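Local coordinates for hemerythrin HHE cation binding domain protein (Mycobacterium kansasii, PDB 6TYJ) that probably binds a di-metal centre in a hemerythrin-like four-helix bundle, and here carries zinc ions, at residues 14-19 and 55-60; 45-50 and 102-107; 71-76 and 120-125. One frame throughout, in Å; residues are numbered along the deposited sequence. Where two conformers were deposited one is given.

Contact 1: residues 14-19 and 55-60. With ZN (zinc ion), chain B; ZN (zinc ion), chain D.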
loop_
_atom_site.group_PDB
_atom_site.type_symbol
_atom_site.label_atom_id
_atom_site.label_comp_id
_atom_site.label_asym_id
_atom_site.label_seq_id
_atom_site.Cartn_x
_atom_site.Cartn_y
_atom_site.Cartn_z
ATOM N N GLU A 14 0.702 -12.631 -7.666
ATOM C CA GLU A 14 -0.559 -12.153 -8.223
ATOM C C GLU A 14 -1.332 -11.332 -7.207
ATOM O O GLU A 14 -1.912 -10.294 -7.550
ATOM C CB GLU A 14 -1.390 -13.340 -8.707
ATOM C CG GLU A 14 -0.750 -14.091 -9.865
ATOM C CD GLU A 14 -1.441 -15.406 -10.187
ATOM O OE1 GLU A 14 -2.194 -15.916 -9.328
ATOM O OE2 GLU A 14 -1.226 -15.931 -11.301
ATOM N N VAL A 15 -1.358 -11.778 -5.951
ATOM C CA VAL A 15 -2.038 -11.008 -4.916
ATOM C C VAL A 15 -1.492 -9.591 -4.862
ATOM O O VAL A 15 -2.250 -8.618 -4.825
ATOM C CB VAL A 15 -1.914 -11.700 -3.547
ATOM C CG1 VAL A 15 -2.374 -10.744 -2.438
ATOM C CG2 VAL A 15 -2.745 -12.935 -3.523
ATOM N N LEU A 16 -0.161 -9.454 -4.836
ATOM C CA LEU A 16 0.421 -8.126 -4.708
ATOM C C LEU A 16 0.231 -7.324 -5.985
ATOM O O LEU A 16 -0.070 -6.132 -5.918
ATOM C CB LEU A 16 1.901 -8.194 -4.358
ATOM C CG LEU A 16 2.166 -8.734 -2.951
ATOM C CD1 LEU A 16 3.647 -8.865 -2.793
ATOM C CD2 LEU A 16 1.588 -7.767 -1.930
ATOM N N LYS A 17 0.421 -7.945 -7.150
ATOM C CA LYS A 17 0.245 -7.190 -8.383
ATOM C C LYS A 17 -1.199 -6.750 -8.539
ATOM O O LYS A 17 -1.472 -5.604 -8.949
ATOM C CB LYS A 17 0.721 -8.020 -9.584
ATOM C CG LYS A 17 2.234 -8.177 -9.599
ATOM C CD LYS A 17 2.731 -9.158 -10.662
ATOM C CE LYS A 17 2.837 -8.496 -12.000
ATOM N NZ LYS A 17 3.082 -9.514 -13.067
ATOM N N GLU A 18 -2.148 -7.633 -8.230
ATOM C CA GLU A 18 -3.546 -7.226 -8.351
ATOM C C GLU A 18 -3.868 -6.107 -7.372
ATOM O O GLU A 18 -4.657 -5.206 -7.683
ATOM C CB GLU A 18 -4.468 -8.424 -8.129
ATOM C CG GLU A 18 -4.441 -9.416 -9.276
ATOM C CD GLU A 18 -5.246 -10.667 -8.999
ATOM O OE1 GLU A 18 -6.221 -10.591 -8.220
ATOM O OE2 GLU A 18 -4.899 -11.730 -9.561
ATOM N N HIS A 19 -3.258 -6.128 -6.188
ATOM C CA HIS A 19 -3.559 -5.062 -5.240
ATOM C C HIS A 19 -2.885 -3.750 -5.629
ATOM O O HIS A 19 -3.451 -2.672 -5.384
ATOM C CB HIS A 19 -3.166 -5.483 -3.823
ATOM C CG HIS A 19 -3.912 -4.712 -2.777
ATOM N ND1 HIS A 19 -3.323 -4.238 -1.623
ATOM C CD2 HIS A 19 -5.211 -4.323 -2.726
ATOM C CE1 HIS A 19 -4.223 -3.597 -0.904
ATOM N NE2 HIS A 19 -5.377 -3.631 -1.548
ATOM N N PHE A 55 0.661 -2.486 3.063
ATOM C CA PHE A 55 1.957 -2.494 3.732
ATOM C C PHE A 55 2.009 -3.573 4.798
ATOM O O PHE A 55 3.071 -4.163 5.014
ATOM C CB PHE A 55 2.284 -1.123 4.326
ATOM C CG PHE A 55 2.765 -0.129 3.303
ATOM C CD1 PHE A 55 2.739 -0.439 1.951
ATOM C CD2 PHE A 55 3.272 1.096 3.704
ATOM C CE1 PHE A 55 3.187 0.477 0.990
ATOM C CE2 PHE A 55 3.717 2.007 2.766
ATOM C CZ PHE A 55 3.679 1.693 1.405
ATOM N N ARG A 56 0.880 -3.853 5.460
ATOM C CA ARG A 56 0.887 -4.891 6.499
ATOM C C ARG A 56 1.077 -6.274 5.901
ATOM O O ARG A 56 1.840 -7.086 6.456
ATOM C CB ARG A 56 -0.406 -4.838 7.303
ATOM C CG ARG A 56 -0.472 -3.690 8.286
ATOM C CD ARG A 56 -1.690 -3.817 9.177
ATOM N NE ARG A 56 -1.937 -2.566 9.873
ATOM C CZ ARG A 56 -1.523 -2.310 11.104
ATOM N NH1 ARG A 56 -0.848 -3.228 11.779
ATOM N NH2 ARG A 56 -1.800 -1.143 11.666
ATOM N N ILE A 57 0.367 -6.596 4.807
ATOM C CA ILE A 57 0.606 -7.927 4.261
ATOM C C ILE A 57 2.019 -8.036 3.712
ATOM O O ILE A 57 2.628 -9.122 3.833
ATOM C CB ILE A 57 -0.445 -8.372 3.222
ATOM C CG1 ILE A 57 -0.365 -7.583 1.921
ATOM C CG2 ILE A 57 -1.857 -8.330 3.817
ATOM C CD1 ILE A 57 -1.269 -8.185 0.859
ATOM N N GLU A 58 2.596 -6.951 3.182
ATOM C CA GLU A 58 3.987 -6.998 2.745
ATOM C C GLU A 58 4.906 -7.219 3.951
ATOM O O GLU A 58 5.753 -8.130 3.941
ATOM C CB GLU A 58 4.324 -5.723 1.925
ATOM C CG GLU A 58 3.774 -5.794 0.514
ATOM C CD GLU A 58 4.022 -4.549 -0.262
ATOM O OE1 GLU A 58 4.344 -3.529 0.332
ATOM O OE2 GLU A 58 3.864 -4.632 -1.490
ATOM N N ASP A 59 4.716 -6.440 5.034
ATOM C CA ASP A 59 5.631 -6.529 6.162
ATOM C C ASP A 59 5.436 -7.812 6.965
ATOM O O ASP A 59 6.400 -8.323 7.533
ATOM C CB ASP A 59 5.442 -5.337 7.100
ATOM C CG ASP A 59 6.016 -4.052 6.543
ATOM O OD1 ASP A 59 6.918 -4.128 5.671
ATOM O OD2 ASP A 59 5.578 -2.986 7.005
ATOM N N ASP A 60 4.206 -8.336 7.017
ATOM C CA ASP A 60 3.897 -9.445 7.927
ATOM C C ASP A 60 4.009 -10.809 7.271
ATOM O O ASP A 60 4.230 -11.812 7.982
ATOM C CB ASP A 60 2.475 -9.286 8.470
ATOM C CG ASP A 60 2.286 -8.010 9.286
ATOM O OD1 ASP A 60 3.286 -7.333 9.635
ATOM O OD2 ASP A 60 1.127 -7.711 9.628
HETATM ZN ZN ZN B . 3.431 -3.265 -2.780
HETATM ZN ZN ZN D . 6.528 -1.485 6.179
HETATM O O HOH W 1 8.315 -1.265 6.821
HETATM O O HOH W 2 5.448 0.035 6.894
#
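In the di-metal four-helix bundle of the hemerythrin HHE domain, Leu16 of helix 12-32 packs on Glu58 of helix 38-65, beside one of the zinc ions that Glu58 binds. The two segments run nearly antiparallel, at 156°, with axes 11.6 Å apart, so side chains alone bridge the gap. One methyl does most of the work: Leu16 CD2 sits 3.8 Å from Glu58 CG and crosses the acid obliquely, close to the carboxylate oxygen OE2 as well. The same methyl also lies 4.0 Å from Ile57 CD1, a touch made less certain by the two conformers deposited for Ile57. The Glu58 chain leaves beside its backbone N and then runs extended (chi2 177°), which carries the carboxylate past the leucine to the metal. There OE2 binds the zinc of chain B at 1.9 Å, in a site completed by His20, His54, His114 and Glu118. Glu58 OE1 binds a second zinc, shared with His80 and His114, so the carboxylate bridges two ions. On the next residue, Asp59 OD2 holds the zinc of chain D at 2.0 Å with two waters and His80. With its stem packed on an apolar methyl and each oxygen committed to a metal, the Glu58 carboxylate is probably held against rotation about its CG-CD bond.

Contact 2: residues 45-50 and 102-107; sequences DELLIE and DEWNSF. With ZN (zinc ion), chain E.
A wholly apolar, buried contact joins Leu47 of helix 38-65 to Trp104 and Phe107 of helix 100-121, further along the bundle from the Glu58 zinc site. The backbones stay well apart, the nearest CA atoms being those of Leu47 and Phe107 at 12.1 Å, and a leucine and two aromatic side chains span the gap. Leu47 points its CG away from its own backbone N (chi1 174°) and sends CD2 forward as the touching methyl. Trp104, whose CG takes a similar setting (chi1 164°), reaches from the opposite direction with its six-membered ring. The methyl lies in the plane of the indole, at its edge: Leu47 CD2 is 3.8 Å from Trp104 CH2 and 4.1 Å from CZ3. It also stands at the edge of the Phe107 ring, 4.3 Å from CE2, so neither aromatic offers it a face. The polar corner of the indole is satisfied apart from this contact, as Trp104 NE1 hydrogen-bonds Ser31 OG, and Arg40 makes a cation-pi contact with the ring. Ile23 and Ile30 of helix 12-32 cover Leu47, while Leu87 of helix 70-91 meets Phe107. One residue before Leu47, and away from the contact, Glu46 OE2 binds a further zinc at a long 2.5 Å, alongside a water. Side chains from helices 12-32, 38-65, 70-91 and 100-121 thus converge here, as in the hydrophobic core of a hemerythrin-type four-helix bundle.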
loop_
_atom_site.group_PDB
_atom_site.type_symbol
_atom_site.label_atom_id
_atom_site.label_comp_id
_atom_site.label_asym_id
_atom_site.label_seq_id
_atom_site.Cartn_x
_atom_site.Cartn_y
_atom_site.Cartn_z
ATOM N N ASP A 45 -10.079 8.279 1.694
ATOM C CA ASP A 45 -10.219 7.318 2.796
ATOM C C ASP A 45 -10.090 5.888 2.296
ATOM O O ASP A 45 -9.508 5.024 2.984
ATOM C CB ASP A 45 -11.567 7.482 3.476
ATOM C CG ASP A 45 -11.638 8.682 4.393
ATOM O OD1 ASP A 45 -10.595 9.299 4.709
ATOM O OD2 ASP A 45 -12.770 8.985 4.811
ATOM N N GLU A 46 -10.702 5.583 1.141
ATOM C CA GLU A 46 -10.620 4.217 0.611
ATOM C C GLU A 46 -9.180 3.851 0.313
ATOM O O GLU A 46 -8.740 2.726 0.609
ATOM C CB GLU A 46 -11.471 4.091 -0.657
ATOM C CG GLU A 46 -12.960 4.234 -0.393
ATOM C CD GLU A 46 -13.780 4.264 -1.671
ATOM O OE1 GLU A 46 -13.604 3.372 -2.528
ATOM O OE2 GLU A 46 -14.606 5.183 -1.809
ATOM N N LEU A 47 -8.415 4.809 -0.227
ATOM C CA LEU A 47 -6.992 4.581 -0.488
ATOM C C LEU A 47 -6.225 4.326 0.801
ATOM O O LEU A 47 -5.374 3.424 0.852
ATOM C CB LEU A 47 -6.396 5.783 -1.234
ATOM C CG LEU A 47 -4.871 5.725 -1.448
ATOM C CD1 LEU A 47 -4.465 4.473 -2.252
ATOM C CD2 LEU A 47 -4.406 6.993 -2.197
ATOM N N LEU A 48 -6.523 5.089 1.858
ATOM C CA LEU A 48 -5.817 4.885 3.121
ATOM C C LEU A 48 -6.069 3.475 3.642
ATOM O O LEU A 48 -5.158 2.850 4.204
ATOM C CB LEU A 48 -6.251 5.924 4.160
ATOM C CG LEU A 48 -5.848 7.395 3.934
ATOM C CD1 LEU A 48 -6.448 8.304 4.996
ATOM C CD2 LEU A 48 -4.312 7.542 3.838
ATOM N N ILE A 49 -7.309 2.984 3.531
ATOM C CA ILE A 49 -7.614 1.616 3.974
ATOM C C ILE A 49 -6.775 0.608 3.198
ATOM O O ILE A 49 -6.115 -0.274 3.782
ATOM C CB ILE A 49 -9.122 1.339 3.822
ATOM C CG1 ILE A 49 -9.925 2.195 4.814
ATOM C CG2 ILE A 49 -9.427 -0.162 3.942
ATOM C CD1 ILE A 49 -11.403 2.201 4.557
ATOM N N GLU A 50 -6.789 0.707 1.863
ATOM C CA GLU A 50 -6.061 -0.253 1.046
ATOM C C GLU A 50 -4.565 -0.139 1.282
ATOM O O GLU A 50 -3.861 -1.150 1.298
ATOM C CB GLU A 50 -6.405 -0.062 -0.449
ATOM C CG GLU A 50 -7.887 -0.334 -0.752
ATOM C CD GLU A 50 -8.380 -1.657 -0.199
ATOM O OE1 GLU A 50 -7.758 -2.700 -0.486
ATOM O OE2 GLU A 50 -9.420 -1.649 0.497
ATOM N N ASP A 102 -0.440 20.113 -5.664
ATOM C CA ASP A 102 0.993 19.821 -5.717
ATOM C C ASP A 102 1.379 18.745 -4.709
ATOM O O ASP A 102 2.161 17.845 -5.025
ATOM C CB ASP A 102 1.807 21.083 -5.457
ATOM C CG ASP A 102 2.004 21.904 -6.687
ATOM O OD1 ASP A 102 1.594 21.459 -7.779
ATOM O OD2 ASP A 102 2.576 22.998 -6.549
ATOM N N GLU A 103 0.845 18.823 -3.481
ATOM C CA GLU A 103 1.168 17.804 -2.485
ATOM C C GLU A 103 0.598 16.448 -2.876
ATOM O O GLU A 103 1.262 15.417 -2.695
ATOM C CB GLU A 103 0.652 18.224 -1.109
ATOM C CG GLU A 103 1.297 19.497 -0.544
ATOM C CD GLU A 103 2.805 19.378 -0.338
ATOM O OE1 GLU A 103 3.342 18.247 -0.282
ATOM O OE2 GLU A 103 3.466 20.429 -0.242
ATOM N N TRP A 104 -0.624 16.423 -3.409
ATOM C CA TRP A 104 -1.195 15.150 -3.843
ATOM C C TRP A 104 -0.328 14.516 -4.926
ATOM O O TRP A 104 -0.019 13.319 -4.871
ATOM C CB TRP A 104 -2.630 15.344 -4.347
ATOM C CG TRP A 104 -3.084 14.151 -5.144
ATOM C CD1 TRP A 104 -3.262 14.082 -6.485
ATOM C CD2 TRP A 104 -3.319 12.835 -4.637
ATOM N NE1 TRP A 104 -3.632 12.803 -6.855
ATOM C CE2 TRP A 104 -3.679 12.024 -5.731
ATOM C CE3 TRP A 104 -3.294 12.271 -3.355
ATOM C CZ2 TRP A 104 -3.995 10.677 -5.598
ATOM C CZ3 TRP A 104 -3.600 10.921 -3.217
ATOM C CH2 TRP A 104 -3.950 10.144 -4.334
ATOM N N ASN A 105 0.115 15.313 -5.896
ATOM C CA ASN A 105 0.940 14.758 -6.968
ATOM C C ASN A 105 2.268 14.236 -6.435
ATOM O O ASN A 105 2.749 13.193 -6.885
ATOM C CB ASN A 105 1.165 15.805 -8.058
ATOM C CG ASN A 105 -0.065 16.014 -8.905
ATOM O OD1 ASN A 105 -0.842 15.082 -9.119
ATOM N ND2 ASN A 105 -0.248 17.235 -9.410
ATOM N N SER A 106 2.877 14.952 -5.484
ATOM C CA SER A 106 4.118 14.482 -4.883
ATOM C C SER A 106 3.903 13.154 -4.168
ATOM O O SER A 106 4.747 12.255 -4.247
ATOM C CB SER A 106 4.672 15.536 -3.920
ATOM O OG SER A 106 5.121 16.687 -4.631
ATOM N N PHE A 107 2.784 13.012 -3.471
ATOM C CA PHE A 107 2.492 11.745 -2.810
ATOM C C PHE A 107 2.233 10.636 -3.824
ATOM O O PHE A 107 2.776 9.521 -3.695
ATOM C CB PHE A 107 1.293 11.903 -1.879
ATOM C CG PHE A 107 0.875 10.614 -1.237
ATOM C CD1 PHE A 107 1.654 10.035 -0.246
ATOM C CD2 PHE A 107 -0.289 9.972 -1.642
ATOM C CE1 PHE A 107 1.277 8.859 0.345
ATOM C CE2 PHE A 107 -0.670 8.775 -1.065
ATOM C CZ PHE A 107 0.111 8.212 -0.070
HETATM ZN ZN ZN E . -15.666 4.885 -4.093
HETATM O O HOH W 3 -16.050 4.763 -6.544
#

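Contact 3: residues 71-76 and 120-125; sequences KLIAVA and RDMIPA
Leu72, near the start of helix 70-91, packs against the C-terminal end of helix 100-121 and the turn that follows, where two helices of the hemerythrin-type bundle finish and begin side by side. From its CB outward, Leu72 first meets sulfur: CB lies 3.7 Å from Met122 SD. CG only branches the chain, set beside the backbone N (chi1 -76°), and the two methyls then divide over Asp121. CD1 faces the backbone oxygen of Asp121 at 3.9 Å, while CD2 rests 3.7 Å from the carboxylate oxygen OD2, the two side chains crossing at about a right angle. The methyl touches one oxygen of the acid; the other, OD1, takes a weak, bent hydrogen bond from Arg120 NE (3.0 Å, 121°) within a salt bridge. Met122 is the first residue to leave helical geometry, and its carbonyl oxygen accepts a hydrogen bond from Tyr62 OH. Bends at chi2 and chi3 bring its methyl to helix 70-91; Tyr63 of helix 38-65 and Leu66 of the loop after it also touch Met122. That methyl, Met122 CE, ends 3.6 Å from Ile73 CD1.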
loop_
_atom_site.group_PDB
_atom_site.type_symbol
_atom_site.label_atom_id
_atom_site.label_comp_id
_atom_site.label_asym_id
_atom_site.label_seq_id
_atom_site.Cartn_x
_atom_site.Cartn_y
_atom_site.Cartn_z
ATOM N N LYS A 71 19.631 -7.124 1.462
ATOM C CA LYS A 71 19.745 -5.732 1.026
ATOM C C LYS A 71 18.435 -5.235 0.432
ATOM O O LYS A 71 18.009 -4.100 0.701
ATOM C CB LYS A 71 20.883 -5.562 0.009
ATOM C CG LYS A 71 21.226 -4.104 -0.292
ATOM C CD LYS A 71 22.427 -3.984 -1.214
ATOM C CE LYS A 71 21.991 -3.921 -2.663
ATOM N NZ LYS A 71 23.056 -3.332 -3.534
ATOM N N LEU A 72 17.796 -6.049 -0.404
ATOM C CA LEU A 72 16.562 -5.590 -1.033
ATOM C C LEU A 72 15.420 -5.515 -0.026
ATOM O O LEU A 72 14.480 -4.720 -0.211
ATOM C CB LEU A 72 16.202 -6.494 -2.209
ATOM C CG LEU A 72 17.035 -6.271 -3.472
ATOM C CD1 LEU A 72 16.790 -7.400 -4.462
ATOM C CD2 LEU A 72 16.733 -4.903 -4.104
ATOM N N ILE A 73 15.481 -6.328 1.034
ATOM C CA ILE A 73 14.510 -6.221 2.110
ATOM C C ILE A 73 14.672 -4.896 2.837
ATOM O O ILE A 73 13.688 -4.203 3.122
ATOM C CB ILE A 73 14.645 -7.410 3.076
ATOM C CG1 ILE A 73 14.150 -8.675 2.385
ATOM C CG2 ILE A 73 13.873 -7.117 4.312
ATOM C CD1 ILE A 73 12.640 -8.792 2.304
ATOM N N ALA A 74 15.911 -4.510 3.115
ATOM C CA ALA A 74 16.149 -3.221 3.748
ATOM C C ALA A 74 15.599 -2.094 2.889
ATOM O O ALA A 74 14.961 -1.166 3.397
ATOM C CB ALA A 74 17.640 -3.017 3.968
ATOM N N VAL A 75 15.863 -2.154 1.584
ATOM C CA VAL A 75 15.378 -1.107 0.674
ATOM C C VAL A 75 13.858 -1.070 0.663
ATOM O O VAL A 75 13.248 0.008 0.719
ATOM C CB VAL A 75 15.943 -1.347 -0.727
ATOM C CG1 VAL A 75 15.247 -0.407 -1.715
ATOM C CG2 VAL A 75 17.436 -1.126 -0.724
ATOM N N ALA A 76 13.223 -2.251 0.631
ATOM C CA ALA A 76 11.771 -2.350 0.616
ATOM C C ALA A 76 11.155 -1.652 1.815
ATOM O O ALA A 76 10.187 -0.887 1.683
ATOM C CB ALA A 76 11.359 -3.821 0.616
ATOM N N ARG A 120 10.007 -4.356 -9.974
ATOM C CA ARG A 120 11.309 -4.542 -10.606
ATOM C C ARG A 120 12.190 -5.527 -9.836
ATOM O O ARG A 120 12.833 -6.401 -10.435
ATOM C CB ARG A 120 12.028 -3.193 -10.720
ATOM C CG ARG A 120 13.468 -3.325 -11.228
ATOM C CD ARG A 120 14.186 -1.983 -11.394
ATOM N NE ARG A 120 14.809 -1.501 -10.159
ATOM C CZ ARG A 120 14.482 -0.361 -9.552
ATOM N NH1 ARG A 120 13.540 0.423 -10.068
ATOM N NH2 ARG A 120 15.102 0.003 -8.436
ATOM N N ASP A 121 12.248 -5.369 -8.513
ATOM C CA ASP A 121 13.265 -5.974 -7.660
ATOM C C ASP A 121 12.772 -7.170 -6.865
ATOM O O ASP A 121 13.576 -8.038 -6.530
ATOM C CB ASP A 121 13.784 -4.948 -6.643
ATOM C CG ASP A 121 14.629 -3.860 -7.267
ATOM O OD1 ASP A 121 15.002 -3.983 -8.451
ATOM O OD2 ASP A 121 14.922 -2.876 -6.552
ATOM N N MET A 122 11.483 -7.211 -6.518
ATOM C CA MET A 122 11.015 -8.109 -5.460
ATOM C C MET A 122 9.842 -8.995 -5.856
ATOM O O MET A 122 9.466 -9.869 -5.061
ATOM C CB MET A 122 10.633 -7.308 -4.200
ATOM C CG MET A 122 11.826 -6.688 -3.472
ATOM S SD MET A 122 12.832 -7.927 -2.638
ATOM C CE MET A 122 11.921 -8.035 -1.110
ATOM N N ILE A 123 9.278 -8.812 -7.050
ATOM C CA ILE A 123 8.204 -9.639 -7.602
ATOM C C ILE A 123 8.576 -10.019 -9.032
ATOM O O ILE A 123 8.543 -9.154 -9.920
ATOM C CB ILE A 123 6.854 -8.901 -7.587
ATOM C CG1 ILE A 123 6.466 -8.472 -6.167
ATOM C CG2 ILE A 123 5.754 -9.762 -8.247
ATOM C CD1 ILE A 123 5.240 -7.540 -6.136
ATOM N N PRO A 124 8.939 -11.288 -9.323
ATOM C CA PRO A 124 9.049 -12.422 -8.391
ATOM C C PRO A 124 10.211 -12.277 -7.441
ATOM O O PRO A 124 10.981 -11.333 -7.547
ATOM C CB PRO A 124 9.274 -13.632 -9.305
ATOM C CG PRO A 124 8.993 -13.165 -10.677
ATOM C CD PRO A 124 9.239 -11.688 -10.704
ATOM N N ALA A 125 10.342 -13.231 -6.515
ATOM C CA ALA A 125 11.356 -13.104 -5.490
ATOM C C ALA A 125 12.751 -13.033 -6.104
ATOM O O ALA A 125 13.015 -13.637 -7.156
ATOM C CB ALA A 125 11.289 -14.270 -4.514
#

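From the N terminus, contact 1 closes the first loop, bringing helix 38-65 back antiparallel to helix 12-32. Before it closes, residues 45-50 have opened contact 2, which reaches on to helix 100-121; the two cross, and His19 NE2 lies 2.8 Å from Glu50 OE1, a probable hydrogen bond joining them. Contact 3 opens on helix 70-91 after contact 1 has closed, so those two stand in series, yet it crosses contact 2 and closes last. Contacts 2 and 3 share helix 100-121 but lie on opposite sides of the chain's centre, their centres about 23 Å apart. Leu16 and Lys17 pack on Ile123, tying contact 1 to contact 3.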